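Local coordinates for protein Exo-beta-1,3-galactanase (Bifidobacterium bifidum, PDB 5FLW) that probably hydrolyses beta-1,3-galactan from its non-reducing end, releasing galactose, as a family 43 glycoside hydrolase built on a five-bladed beta-propeller, at residues D16-L20 with V48-T52; G22-F28 with R83-H88; D138-D144 with E189-K195; G147-I151 with Y163-Y169. All coordinates share one frame; numbering follows the deposited sequence. Where two conformers were deposited one is given.

Contact 1: D16-L20 with V48-T52; sequences DVAQL and VCCYT
The irregular chain at Asp16-Leu20 passes beside strand 48-52, the CA atoms of Gln19 and Cys49 lying 6.6 Å apart, and bends at Gln19 in an inverse gamma turn. Tyr51 does most of the work, its long side chain suited to spanning the distance between strand and loop. With CG beside its own backbone N (chi1 -54°), its hydroxyl reaches the turn, where Gln19 N donates to Tyr51 OH over 2.9 Å in an almost straight bond (168°). A water at the ring edge, 2.6 Å from Tyr51 OH, lies 2.9 Å from Val17 O, placed to donate to it, and also links the hydroxyl to that carbonyl. Ala18 CB sits over one ring face, toward the CE2 side, a CH-pi contact 4.2 Å from the centroid, while Leu20 CD2 touches Tyr51 CD1 at 3.6 Å. Gln19 CB also meets Cys49 SG at 4.0 Å, and Gln19 OE1 accepts from Lys39 N. A phenylalanine in place of Tyr51 would probably leave Gln19 N-H without its acceptor and the water without one anchor. Here an N-terminal loop packs against the third strand of the first blade in a five-bladed propeller of the family 43 type.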
loop_
_atom_site.group_PDB
_atom_site.type_symbol
_atom_site.label_atom_id
_atom_site.label_comp_id
_atom_site.label_asym_id
_atom_site.label_seq_id
_atom_site.Cartn_x
_atom_site.Cartn_y
_atom_site.Cartn_z
ATOM N N ASP A 16 13.744 -17.666 4.675
ATOM C CA ASP A 16 13.936 -16.332 5.244
ATOM C C ASP A 16 12.608 -15.699 5.670
ATOM O O ASP A 16 11.545 -15.983 5.094
ATOM C CB ASP A 16 14.602 -15.465 4.186
ATOM C CG ASP A 16 16.019 -15.925 3.864
ATOM O OD1 ASP A 16 16.830 -16.227 4.761
ATOM O OD2 ASP A 16 16.293 -16.112 2.664
ATOM N N VAL A 17 12.668 -14.827 6.690
ATOM C CA VAL A 17 11.524 -13.960 6.930
ATOM C C VAL A 17 11.145 -13.228 5.632
ATOM O O VAL A 17 12.012 -12.638 4.977
ATOM C CB VAL A 17 11.852 -12.983 8.074
ATOM C CG1 VAL A 17 10.759 -11.904 8.198
ATOM C CG2 VAL A 17 12.041 -13.759 9.386
ATOM N N ALA A 18 9.850 -13.251 5.260
ATOM C CA ALA A 18 9.382 -12.507 4.082
ATOM C C ALA A 18 9.164 -11.047 4.489
ATOM O O ALA A 18 8.383 -10.764 5.407
ATOM C CB ALA A 18 8.083 -13.094 3.504
ATOM N N GLN A 19 9.860 -10.123 3.817
ATOM C CA GLN A 19 9.797 -8.691 4.125
ATOM C C GLN A 19 8.519 -8.075 3.522
ATOM O O GLN A 19 8.535 -7.193 2.649
ATOM C CB GLN A 19 11.081 -8.002 3.661
ATOM C CG GLN A 19 12.393 -8.440 4.389
ATOM C CD GLN A 19 12.400 -8.125 5.886
ATOM O OE1 GLN A 19 12.133 -7.008 6.303
ATOM N NE2 GLN A 19 12.692 -9.143 6.706
ATOM N N LEU A 20 7.384 -8.565 4.008
ATOM C CA LEU A 20 6.079 -8.130 3.505
ATOM C C LEU A 20 5.584 -6.924 4.321
ATOM O O LEU A 20 4.533 -6.968 4.976
ATOM C CB LEU A 20 5.073 -9.288 3.514
ATOM C CG LEU A 20 5.407 -10.407 2.520
ATOM C CD1 LEU A 20 4.662 -11.689 2.857
ATOM C CD2 LEU A 20 5.172 -9.995 1.042
ATOM N N VAL A 48 13.834 -2.887 -2.255
ATOM C CA VAL A 48 12.467 -3.374 -2.364
ATOM C C VAL A 48 12.538 -4.863 -2.691
ATOM O O VAL A 48 13.168 -5.263 -3.682
ATOM C CB VAL A 48 11.670 -2.609 -3.430
ATOM C CG1 VAL A 48 10.269 -3.224 -3.585
ATOM C CG2 VAL A 48 11.567 -1.123 -3.037
ATOM N N CYS A 49 11.883 -5.668 -1.851
ATOM C CA CYS A 49 11.801 -7.117 -2.013
ATOM C C CYS A 49 10.541 -7.495 -2.783
ATOM O O CYS A 49 9.456 -6.977 -2.501
ATOM C CB CYS A 49 11.732 -7.773 -0.630
ATOM S SG CYS A 49 13.264 -7.583 0.305
ATOM N N CYS A 50 10.677 -8.467 -3.692
ATOM C CA CYS A 50 9.552 -8.983 -4.462
ATOM C C CYS A 50 9.277 -10.435 -4.081
ATOM O O CYS A 50 10.214 -11.242 -3.994
ATOM C CB CYS A 50 9.831 -8.888 -5.970
ATOM S SG CYS A 50 8.543 -9.554 -7.025
ATOM N N TYR A 51 7.990 -10.765 -3.854
ATOM C CA TYR A 51 7.548 -12.139 -3.626
ATOM C C TYR A 51 6.331 -12.438 -4.495
ATOM O O TYR A 51 5.544 -11.539 -4.807
ATOM C CB TYR A 51 7.129 -12.383 -2.164
ATOM C CG TYR A 51 8.204 -12.005 -1.178
ATOM C CD1 TYR A 51 8.297 -10.693 -0.692
ATOM C CD2 TYR A 51 9.164 -12.939 -0.759
ATOM C CE1 TYR A 51 9.312 -10.313 0.175
ATOM C CE2 TYR A 51 10.191 -12.563 0.102
ATOM C CZ TYR A 51 10.238 -11.255 0.572
ATOM O OH TYR A 51 11.248 -10.907 1.438
ATOM N N THR A 52 6.171 -13.704 -4.880
ATOM C CA THR A 52 4.970 -14.128 -5.590
ATOM C C THR A 52 4.214 -15.199 -4.808
ATOM O O THR A 52 4.790 -15.947 -4.002
ATOM C CB THR A 52 5.270 -14.647 -7.000
ATOM O OG1 THR A 52 6.292 -15.647 -6.920
ATOM C CG2 THR A 52 5.735 -13.502 -7.911
HETATM O O HOH W 1 12.911 -12.762 2.240
#

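Contact 2: G22-F28 with R83-H88; sequences GIGLQKF and RPKVLH
Lys85 curls back along its own strand, bent at chi2 (-68°) and chi4, to bring its ammonium group against the carbonyls of Gly22 and Ile23. NZ gives weak bonds to Gly22 O at 3.1 Å and Ile23 O at 3.4 Å, and within its own segment a firmer one to Pro84 O at 2.9 Å and another weak one to Arg83 O. Glycine suits position 24, where a CB would run into Pro84 O and crowd Lys85 CD. Gln26 folds its CG against Val86 O, and a water bridges the strands, donating to Gln26 OE1 and accepting from His88 N, each at 2.8 Å. Phe28 closes the far end: CE1 meets His88 CB at 3.6 Å, and Val86 CG1 lies at the ring edge. Behind this layer, Tyr95 stacks on His88 and takes Phe28 edge-to-face, while Asp246 holds the Arg83 guanidinium by a salt bridge. The two strands, near parallel at 21° with axes 6.0 Å apart, are the innermost of successive blades, each hydrogen-bonded to its own sheet. Four carbonyl oxygens near the buried ammonium group, two from each segment, would probably favour its charged form, though both bonds between the blades are weak.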
loop_
_atom_site.group_PDB
_atom_site.type_symbol
_atom_site.label_atom_id
_atom_site.label_comp_id
_atom_site.label_asym_id
_atom_site.label_seq_id
_atom_site.Cartn_x
_atom_site.Cartn_y
_atom_site.Cartn_z
ATOM N N GLY A 22 4.682 -2.787 4.433
ATOM C CA GLY A 22 4.220 -1.676 3.612
ATOM C C GLY A 22 3.969 -2.055 2.166
ATOM O O GLY A 22 4.239 -1.252 1.275
ATOM N N ILE A 23 3.405 -3.258 1.911
ATOM C CA ILE A 23 3.481 -3.836 0.563
ATOM C C ILE A 23 2.532 -3.169 -0.431
ATOM O O ILE A 23 1.448 -2.654 -0.091
ATOM C CB ILE A 23 3.290 -5.372 0.527
ATOM C CG1 ILE A 23 1.848 -5.771 0.871
ATOM C CG2 ILE A 23 4.310 -6.047 1.383
ATOM C CD1 ILE A 23 1.591 -7.269 0.770
ATOM N N GLY A 24 2.942 -3.236 -1.704
ATOM C CA GLY A 24 2.012 -3.205 -2.809
ATOM C C GLY A 24 1.776 -4.633 -3.272
ATOM O O GLY A 24 2.649 -5.505 -3.119
ATOM N N LEU A 25 0.568 -4.866 -3.828
ATOM C CA LEU A 25 0.175 -6.151 -4.400
ATOM C C LEU A 25 -0.461 -5.918 -5.758
ATOM O O LEU A 25 -1.339 -5.057 -5.896
ATOM C CB LEU A 25 -0.900 -6.850 -3.566
ATOM C CG LEU A 25 -0.507 -7.679 -2.372
ATOM C CD1 LEU A 25 -1.796 -8.065 -1.633
ATOM C CD2 LEU A 25 0.237 -8.912 -2.865
ATOM N N GLN A 26 -0.067 -6.729 -6.746
ATOM C CA GLN A 26 -0.631 -6.690 -8.088
ATOM C C GLN A 26 -0.761 -8.109 -8.602
ATOM O O GLN A 26 0.130 -8.926 -8.381
ATOM C CB GLN A 26 0.332 -5.989 -9.049
ATOM C CG GLN A 26 0.390 -4.482 -8.918
ATOM C CD GLN A 26 -0.911 -3.852 -9.324
ATOM O OE1 GLN A 26 -1.284 -3.881 -10.500
ATOM N NE2 GLN A 26 -1.622 -3.288 -8.362
ATOM N N LYS A 27 -1.868 -8.400 -9.288
ATOM C CA LYS A 27 -2.043 -9.686 -9.953
ATOM C C LYS A 27 -1.709 -9.507 -11.431
ATOM O O LYS A 27 -2.374 -8.731 -12.126
ATOM C CB LYS A 27 -3.460 -10.225 -9.765
ATOM C CG LYS A 27 -3.554 -11.733 -10.025
ATOM C CD LYS A 27 -4.982 -12.232 -9.950
ATOM C CE LYS A 27 -5.055 -13.748 -10.115
ATOM N NZ LYS A 27 -6.429 -14.293 -9.830
ATOM N N PHE A 28 -0.658 -10.191 -11.896
ATOM C CA PHE A 28 -0.266 -10.208 -13.304
ATOM C C PHE A 28 -0.343 -11.655 -13.771
ATOM O O PHE A 28 0.335 -12.527 -13.206
ATOM C CB PHE A 28 1.174 -9.709 -13.460
ATOM C CG PHE A 28 1.417 -8.321 -12.944
ATOM C CD1 PHE A 28 0.576 -7.272 -13.306
ATOM C CD2 PHE A 28 2.512 -8.055 -12.127
ATOM C CE1 PHE A 28 0.811 -5.977 -12.855
ATOM C CE2 PHE A 28 2.752 -6.763 -11.655
ATOM C CZ PHE A 28 1.902 -5.719 -12.036
ATOM N N ARG A 83 6.816 2.038 1.422
ATOM C CA ARG A 83 5.537 1.736 0.776
ATOM C C ARG A 83 5.628 1.611 -0.750
ATOM O O ARG A 83 4.868 2.253 -1.483
ATOM C CB ARG A 83 4.440 2.710 1.193
ATOM C CG ARG A 83 4.195 2.673 2.712
ATOM C CD ARG A 83 2.948 3.466 3.142
ATOM N NE ARG A 83 2.794 3.369 4.593
ATOM C CZ ARG A 83 2.261 2.323 5.224
ATOM N NH1 ARG A 83 1.794 1.293 4.516
ATOM N NH2 ARG A 83 2.174 2.302 6.565
ATOM N N PRO A 84 6.517 0.742 -1.261
ATOM C CA PRO A 84 6.644 0.586 -2.716
ATOM C C PRO A 84 5.347 0.064 -3.322
ATOM O O PRO A 84 4.654 -0.771 -2.731
ATOM C CB PRO A 84 7.783 -0.447 -2.874
ATOM C CG PRO A 84 7.716 -1.283 -1.614
ATOM C CD PRO A 84 7.326 -0.263 -0.525
ATOM N N LYS A 85 5.042 0.561 -4.520
ATOM C CA LYS A 85 3.858 0.160 -5.265
ATOM C C LYS A 85 4.257 -0.021 -6.725
ATOM O O LYS A 85 5.148 0.676 -7.217
ATOM C CB LYS A 85 2.776 1.254 -5.184
ATOM C CG LYS A 85 2.319 1.598 -3.753
ATOM C CD LYS A 85 1.558 0.415 -3.138
ATOM C CE LYS A 85 1.404 0.551 -1.607
ATOM N NZ LYS A 85 2.718 0.414 -0.913
ATOM N N VAL A 86 3.579 -0.937 -7.424
ATOM C CA VAL A 86 3.835 -1.202 -8.843
ATOM C C VAL A 86 2.518 -1.182 -9.613
ATOM O O VAL A 86 1.504 -1.706 -9.138
ATOM C CB VAL A 86 4.589 -2.548 -9.049
ATOM C CG1 VAL A 86 4.656 -2.982 -10.542
ATOM C CG2 VAL A 86 6.007 -2.457 -8.439
ATOM N N LEU A 87 2.536 -0.589 -10.813
ATOM C CA LEU A 87 1.438 -0.707 -11.763
ATOM C C LEU A 87 2.003 -1.132 -13.113
ATOM O O LEU A 87 3.158 -0.817 -13.452
ATOM C CB LEU A 87 0.674 0.620 -11.972
ATOM C CG LEU A 87 -0.186 1.144 -10.811
ATOM C CD1 LEU A 87 -0.765 2.540 -11.144
ATOM C CD2 LEU A 87 -1.295 0.175 -10.451
ATOM N N HIS A 88 1.182 -1.865 -13.877
ATOM C CA HIS A 88 1.503 -2.218 -15.257
ATOM C C HIS A 88 0.849 -1.178 -16.171
ATOM O O HIS A 88 -0.377 -0.989 -16.124
ATOM C CB HIS A 88 1.026 -3.645 -15.572
ATOM C CG HIS A 88 1.503 -4.176 -16.895
ATOM N ND1 HIS A 88 0.825 -5.156 -17.590
ATOM C CD2 HIS A 88 2.591 -3.875 -17.643
ATOM C CE1 HIS A 88 1.483 -5.447 -18.699
ATOM N NE2 HIS A 88 2.541 -4.662 -18.772
HETATM O O HOH W 2 -1.247 -2.900 -13.071
#

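Contact 3: D138-D144 with E189-K195; sequences DIGVFQD and ESPTIIK
Asp138 and Ser190 join at one end of the contact: Ser190 N donates to the anti lone pair of Asp138 OD2 over 2.8 Å. The other oxygen, OD1, forms a salt bridge with Arg83 NE, with a water also close by. Glu189 OE1 approaches Asp138 OD2 to 3.2 Å, but both are acceptors; the glutamate oxygen instead accepts from a water that in turn takes the N-H of Asp138. An alanine at Asp138 would probably leave Ser190 N-H without its acceptor and Arg83 without one of its anionic partners. Strands 139-143 and 191-195 are the innermost strands of neighbouring propeller blades, running parallel within 12°, and water fills in where sheet bonds are absent: one molecule donates to Val141 O at 2.9 Å and accepts from Ile193 N at 3.2 Å. Glycine suits position 140, where a CB would collide with Pro191 O. Phe142, its CG anti to the backbone N (chi1 173°), points across to strand 191-195 and receives Ile193 CG2 over one face, 4.1 Å from the centroid, and Lys195 CB near CZ. The extended Lys195 chain carries NZ to the syn lone pair of Asp144 OD1, a 2.9 Å salt bridge, and Tyr200 OH bonds to Asp144 OD2.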
loop_
_atom_site.group_PDB
_atom_site.type_symbol
_atom_site.label_atom_id
_atom_site.label_comp_id
_atom_site.label_asym_id
_atom_site.label_seq_id
_atom_site.Cartn_x
_atom_site.Cartn_y
_atom_site.Cartn_z
ATOM N N ASP A 138 3.023 8.716 2.781
ATOM C CA ASP A 138 2.462 7.400 2.445
ATOM C C ASP A 138 1.776 7.441 1.086
ATOM O O ASP A 138 1.106 8.423 0.741
ATOM C CB ASP A 138 1.400 6.984 3.454
ATOM C CG ASP A 138 1.981 6.490 4.760
ATOM O OD1 ASP A 138 3.233 6.516 4.961
ATOM O OD2 ASP A 138 1.150 6.118 5.611
ATOM N N ILE A 139 1.957 6.372 0.304
ATOM C CA ILE A 139 1.352 6.257 -1.012
ATOM C C ILE A 139 0.650 4.906 -1.150
ATOM O O ILE A 139 0.974 3.930 -0.463
ATOM C CB ILE A 139 2.352 6.435 -2.184
ATOM C CG1 ILE A 139 3.474 5.395 -2.070
ATOM C CG2 ILE A 139 2.888 7.884 -2.268
ATOM C CD1 ILE A 139 4.211 5.165 -3.378
ATOM N N GLY A 140 -0.325 4.881 -2.078
ATOM C CA GLY A 140 -0.895 3.654 -2.599
ATOM C C GLY A 140 -1.204 3.856 -4.072
ATOM O O GLY A 140 -1.042 4.956 -4.593
ATOM N N VAL A 141 -1.637 2.787 -4.748
ATOM C CA VAL A 141 -1.995 2.887 -6.164
ATOM C C VAL A 141 -3.371 2.274 -6.440
ATOM O O VAL A 141 -3.858 1.393 -5.717
ATOM C CB VAL A 141 -0.924 2.285 -7.111
ATOM C CG1 VAL A 141 0.398 3.080 -7.020
ATOM C CG2 VAL A 141 -0.713 0.797 -6.803
ATOM N N PHE A 142 -3.987 2.728 -7.537
ATOM C CA PHE A 142 -5.235 2.144 -8.003
ATOM C C PHE A 142 -5.293 2.238 -9.531
ATOM O O PHE A 142 -4.964 3.272 -10.113
ATOM C CB PHE A 142 -6.458 2.816 -7.341
ATOM C CG PHE A 142 -7.787 2.360 -7.907
ATOM C CD1 PHE A 142 -8.295 1.101 -7.609
ATOM C CD2 PHE A 142 -8.516 3.183 -8.752
ATOM C CE1 PHE A 142 -9.486 0.680 -8.150
ATOM C CE2 PHE A 142 -9.706 2.762 -9.285
ATOM C CZ PHE A 142 -10.192 1.504 -8.982
ATOM N N GLN A 143 -5.698 1.145 -10.170
ATOM C CA GLN A 143 -5.877 1.090 -11.616
ATOM C C GLN A 143 -7.344 0.778 -11.909
ATOM O O GLN A 143 -7.855 -0.274 -11.499
ATOM C CB GLN A 143 -4.957 0.037 -12.223
ATOM C CG GLN A 143 -5.025 -0.044 -13.708
ATOM C CD GLN A 143 -3.957 -0.943 -14.261
ATOM O OE1 GLN A 143 -3.921 -2.152 -13.968
ATOM N NE2 GLN A 143 -3.048 -0.363 -15.042
ATOM N N ASP A 144 -8.018 1.701 -12.598
ATOM C CA ASP A 144 -9.448 1.613 -12.868
ATOM C C ASP A 144 -9.721 0.750 -14.120
ATOM O O ASP A 144 -8.797 0.366 -14.859
ATOM C CB ASP A 144 -10.043 3.020 -12.984
ATOM C CG ASP A 144 -11.502 3.104 -12.522
ATOM O OD1 ASP A 144 -12.196 2.065 -12.419
ATOM O OD2 ASP A 144 -11.954 4.247 -12.294
ATOM N N GLU A 189 -3.642 8.177 6.548
ATOM C CA GLU A 189 -2.475 7.733 5.793
ATOM C C GLU A 189 -2.615 6.290 5.301
ATOM O O GLU A 189 -3.700 5.724 5.364
ATOM C CB GLU A 189 -1.156 8.008 6.519
ATOM C CG GLU A 189 -0.976 7.288 7.833
ATOM C CD GLU A 189 0.297 7.701 8.551
ATOM O OE1 GLU A 189 1.207 8.273 7.917
ATOM O OE2 GLU A 189 0.387 7.438 9.756
ATOM N N SER A 190 -1.499 5.563 4.836
ATOM C CA SER A 190 -1.523 4.193 4.310
ATOM C C SER A 190 -2.780 3.939 3.474
ATOM O O SER A 190 -3.555 3.039 3.767
ATOM C CB SER A 190 -1.347 3.144 5.420
ATOM O OG SER A 190 -2.452 3.090 6.302
ATOM N N PRO A 191 -2.968 4.730 2.420
ATOM C CA PRO A 191 -4.189 4.592 1.613
ATOM C C PRO A 191 -4.205 3.338 0.745
ATOM O O PRO A 191 -3.169 2.890 0.223
ATOM C CB PRO A 191 -4.156 5.852 0.727
ATOM C CG PRO A 191 -2.688 6.163 0.593
ATOM C CD PRO A 191 -2.135 5.866 1.974
ATOM N N THR A 192 -5.429 2.825 0.538
ATOM C CA THR A 192 -5.690 1.747 -0.410
ATOM C C THR A 192 -7.127 1.902 -0.919
ATOM O O THR A 192 -8.014 2.298 -0.153
ATOM C CB THR A 192 -5.415 0.367 0.238
ATOM O OG1 THR A 192 -5.704 -0.681 -0.702
ATOM C CG2 THR A 192 -6.205 0.178 1.525
ATOM N N ILE A 193 -7.350 1.622 -2.215
ATOM C CA ILE A 193 -8.665 1.765 -2.842
ATOM C C ILE A 193 -8.995 0.516 -3.647
ATOM O O ILE A 193 -8.158 0.013 -4.405
ATOM C CB ILE A 193 -8.741 3.018 -3.767
ATOM C CG1 ILE A 193 -8.652 4.311 -2.939
ATOM C CG2 ILE A 193 -10.036 3.038 -4.635
ATOM C CD1 ILE A 193 -8.603 5.608 -3.740
ATOM N N ILE A 194 -10.247 0.071 -3.542
ATOM C CA ILE A 194 -10.801 -0.973 -4.399
ATOM C C ILE A 194 -12.110 -0.446 -4.978
ATOM O O ILE A 194 -12.633 0.597 -4.566
ATOM C CB ILE A 194 -11.016 -2.353 -3.702
ATOM C CG1 ILE A 194 -12.017 -2.263 -2.535
ATOM C CG2 ILE A 194 -9.692 -2.969 -3.243
ATOM C CD1 ILE A 194 -13.458 -2.434 -2.912
ATOM N N LYS A 195 -12.616 -1.171 -5.964
ATOM C CA LYS A 195 -13.883 -0.847 -6.609
ATOM C C LYS A 195 -14.758 -2.093 -6.693
ATOM O O LYS A 195 -14.277 -3.176 -7.035
ATOM C CB LYS A 195 -13.647 -0.351 -8.051
ATOM C CG LYS A 195 -14.798 0.462 -8.694
ATOM C CD LYS A 195 -14.503 0.691 -10.171
ATOM C CE LYS A 195 -15.491 1.628 -10.811
ATOM N NZ LYS A 195 -15.127 2.039 -12.191
HETATM O O HOH W 3 1.895 9.561 5.380
HETATM O O HOH W 4 4.466 7.244 7.479
HETATM O O HOH W 5 -0.476 2.753 1.563
HETATM O O HOH W 6 -4.882 -0.030 -3.425
#

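Contact 4: G147-I151 with Y163-Y169; sequences GSGYI and YRLADDY
Tyr169 reaches across to Gly147, its OH donating to Gly147 O over 2.7 Å from above the carbonyl plane and receiving a bond from Gln143 NE2 in turn. A type I turn from Ala166 to Tyr169 brings the ring here, and Leu165 CD1 covers one ring face near its rim. The ring passes so close to Gly149, with Tyr169 CZ 3.7 Å from Gly149 CA, that any CB would strike it, which suits glycine to the spot. Strands 149-151 and 163-165 are the ends of an antiparallel hairpin, the two middle strands of the third propeller blade. Ile151 and Tyr163 form a hydrogen-bonded pair, and Leu165 N bonds to Gly149 O. In one of its two conformers Ile151 holds CG1 anti to its N (chi1 -177°), with CG2 3.7 Å from Tyr163 CB. In the non-hydrogen-bonded pair, Tyr150 and Arg164 meet obliquely, Tyr150 CE2 lying 3.7 Å from Arg164 CB. Arg164 CG stands anti to N (chi1 -175°), which keeps it too beside Tyr150 CE2; the bend at chi3 comes after, and NE forms a salt bridge with Glu174. A water accepts from Arg164 NH1 at 3.1 Å and lies 2.8 Å from Ser148 OG.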
loop_
_atom_site.group_PDB
_atom_site.type_symbol
_atom_site.label_atom_id
_atom_site.label_comp_id
_atom_site.label_asym_id
_atom_site.label_seq_id
_atom_site.Cartn_x
_atom_site.Cartn_y
_atom_site.Cartn_z
ATOM N N GLY A 147 -8.409 1.630 -17.544
ATOM C CA GLY A 147 -6.965 1.683 -17.691
ATOM C C GLY A 147 -6.303 2.888 -17.063
ATOM O O GLY A 147 -5.074 2.982 -17.097
ATOM N N SER A 148 -7.070 3.832 -16.526
ATOM C CA SER A 148 -6.456 4.967 -15.855
ATOM C C SER A 148 -5.736 4.515 -14.594
ATOM O O SER A 148 -6.224 3.647 -13.860
ATOM C CB SER A 148 -7.507 6.001 -15.496
ATOM O OG SER A 148 -8.010 6.570 -16.684
ATOM N N GLY A 149 -4.553 5.097 -14.353
ATOM C CA GLY A 149 -3.767 4.804 -13.171
ATOM C C GLY A 149 -3.765 5.985 -12.218
ATOM O O GLY A 149 -3.794 7.150 -12.646
ATOM N N TYR A 150 -3.696 5.679 -10.921
ATOM C CA TYR A 150 -3.751 6.682 -9.873
ATOM C C TYR A 150 -2.756 6.342 -8.781
ATOM O O TYR A 150 -2.534 5.165 -8.453
ATOM C CB TYR A 150 -5.155 6.748 -9.224
ATOM C CG TYR A 150 -6.212 7.048 -10.239
ATOM C CD1 TYR A 150 -6.830 6.029 -10.966
ATOM C CD2 TYR A 150 -6.584 8.372 -10.504
ATOM C CE1 TYR A 150 -7.801 6.326 -11.953
ATOM C CE2 TYR A 150 -7.547 8.676 -11.469
ATOM C CZ TYR A 150 -8.160 7.664 -12.193
ATOM O OH TYR A 150 -9.102 8.023 -13.136
ATOM N N ILE A 151 -2.194 7.391 -8.200
ATOM C CA ILE A 151 -1.407 7.259 -6.989
ATOM C C ILE A 151 -2.087 8.075 -5.890
ATOM O O ILE A 151 -2.443 9.245 -6.097
ATOM C CB ILE A 151 0.073 7.630 -7.227
ATOM C CG1 ILE A 151 0.908 7.408 -5.961
ATOM C CG2 ILE A 151 0.215 9.044 -7.723
ATOM C CD1 ILE A 151 2.385 7.383 -6.233
ATOM N N TYR A 163 -4.143 11.229 -7.195
ATOM C CA TYR A 163 -3.488 11.853 -8.337
ATOM C C TYR A 163 -3.624 10.946 -9.555
ATOM O O TYR A 163 -3.324 9.749 -9.468
ATOM C CB TYR A 163 -2.001 12.003 -8.053
ATOM C CG TYR A 163 -1.606 13.064 -7.056
ATOM C CD1 TYR A 163 -2.054 14.390 -7.187
ATOM C CD2 TYR A 163 -0.715 12.762 -6.020
ATOM C CE1 TYR A 163 -1.640 15.374 -6.278
ATOM C CE2 TYR A 163 -0.313 13.726 -5.112
ATOM C CZ TYR A 163 -0.765 15.022 -5.249
ATOM O OH TYR A 163 -0.364 15.968 -4.349
ATOM N N ARG A 164 -4.036 11.507 -10.690
ATOM C CA ARG A 164 -4.096 10.731 -11.923
ATOM C C ARG A 164 -2.742 10.779 -12.630
ATOM O O ARG A 164 -2.133 11.845 -12.745
ATOM C CB ARG A 164 -5.209 11.209 -12.855
ATOM C CG ARG A 164 -5.394 10.343 -14.113
ATOM C CD ARG A 164 -6.686 10.654 -14.839
ATOM N NE ARG A 164 -6.808 12.084 -15.157
ATOM C CZ ARG A 164 -6.467 12.646 -16.320
ATOM N NH1 ARG A 164 -5.984 11.894 -17.307
ATOM N NH2 ARG A 164 -6.629 13.961 -16.511
ATOM N N LEU A 165 -2.287 9.616 -13.101
ATOM C CA LEU A 165 -1.018 9.513 -13.798
ATOM C C LEU A 165 -1.195 9.840 -15.279
ATOM O O LEU A 165 -2.267 9.614 -15.871
ATOM C CB LEU A 165 -0.493 8.079 -13.688
ATOM C CG LEU A 165 -0.133 7.619 -12.272
ATOM C CD1 LEU A 165 -0.073 6.082 -12.172
ATOM C CD2 LEU A 165 1.202 8.221 -11.862
ATOM N N ALA A 166 -0.104 10.320 -15.886
ATOM C CA ALA A 166 -0.006 10.411 -17.333
ATOM C C ALA A 166 -0.164 9.015 -17.940
ATOM O O ALA A 166 -0.024 7.989 -17.254
ATOM C CB ALA A 166 1.368 10.963 -17.711
ATOM N N ASP A 167 -0.465 8.976 -19.244
ATOM C CA ASP A 167 -0.683 7.695 -19.921
ATOM C C ASP A 167 0.534 6.787 -19.873
ATOM O O ASP A 167 0.383 5.566 -19.963
ATOM C CB ASP A 167 -1.054 7.891 -21.391
ATOM C CG ASP A 167 -2.447 8.449 -21.584
ATOM O OD1 ASP A 167 -3.261 8.411 -20.627
ATOM O OD2 ASP A 167 -2.708 8.958 -22.699
ATOM N N ASP A 168 1.742 7.342 -19.820
ATOM C CA ASP A 168 2.923 6.496 -19.685
ATOM C C ASP A 168 3.228 6.134 -18.229
ATOM O O ASP A 168 4.253 5.494 -17.963
ATOM C CB ASP A 168 4.133 7.137 -20.368
ATOM C CG ASP A 168 4.555 8.448 -19.716
ATOM O OD1 ASP A 168 4.018 8.812 -18.655
ATOM O OD2 ASP A 168 5.456 9.121 -20.276
ATOM N N TYR A 169 2.378 6.560 -17.289
ATOM C CA TYR A 169 2.455 6.229 -15.869
ATOM C C TYR A 169 3.691 6.801 -15.162
ATOM O O TYR A 169 3.945 6.428 -14.006
ATOM C CB TYR A 169 2.336 4.716 -15.629
ATOM C CG TYR A 169 0.926 4.144 -15.642
ATOM C CD1 TYR A 169 -0.139 4.808 -16.262
ATOM C CD2 TYR A 169 0.650 2.930 -15.004
ATOM C CE1 TYR A 169 -1.437 4.264 -16.256
ATOM C CE2 TYR A 169 -0.632 2.382 -14.996
ATOM C CZ TYR A 169 -1.668 3.038 -15.615
ATOM O OH TYR A 169 -2.944 2.472 -15.582
HETATM O O HOH W 7 -6.675 8.918 -17.385
HETATM O O HOH W 8 -3.795 7.255 -16.168
#

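How the contacts relate
Contacts 2 and 3 join innermost strands of the propeller, their centres about 7 Å and 6 Å from the centre of the chain, whereas contacts 1 and 4 lie farther out, about 14 Å and 16 Å from it. Val48 CG1 packs on Pro84 CG at 3.8 Å where contact 1 meets contact 2. Arg83 NE and Asp138 OD1, 3.2 Å apart, link contacts 2 and 3. Gln143 NE2, which probably also bonds to His88 O at 2.9 Å, joins contacts 2, 3 and 4. Contact 4 is nested within the loop that contact 3 closes. In family 43 the active site lies on the propeller axis, and the end of these contacts that gathers Arg83, Asp138 and Glu189 probably borders it.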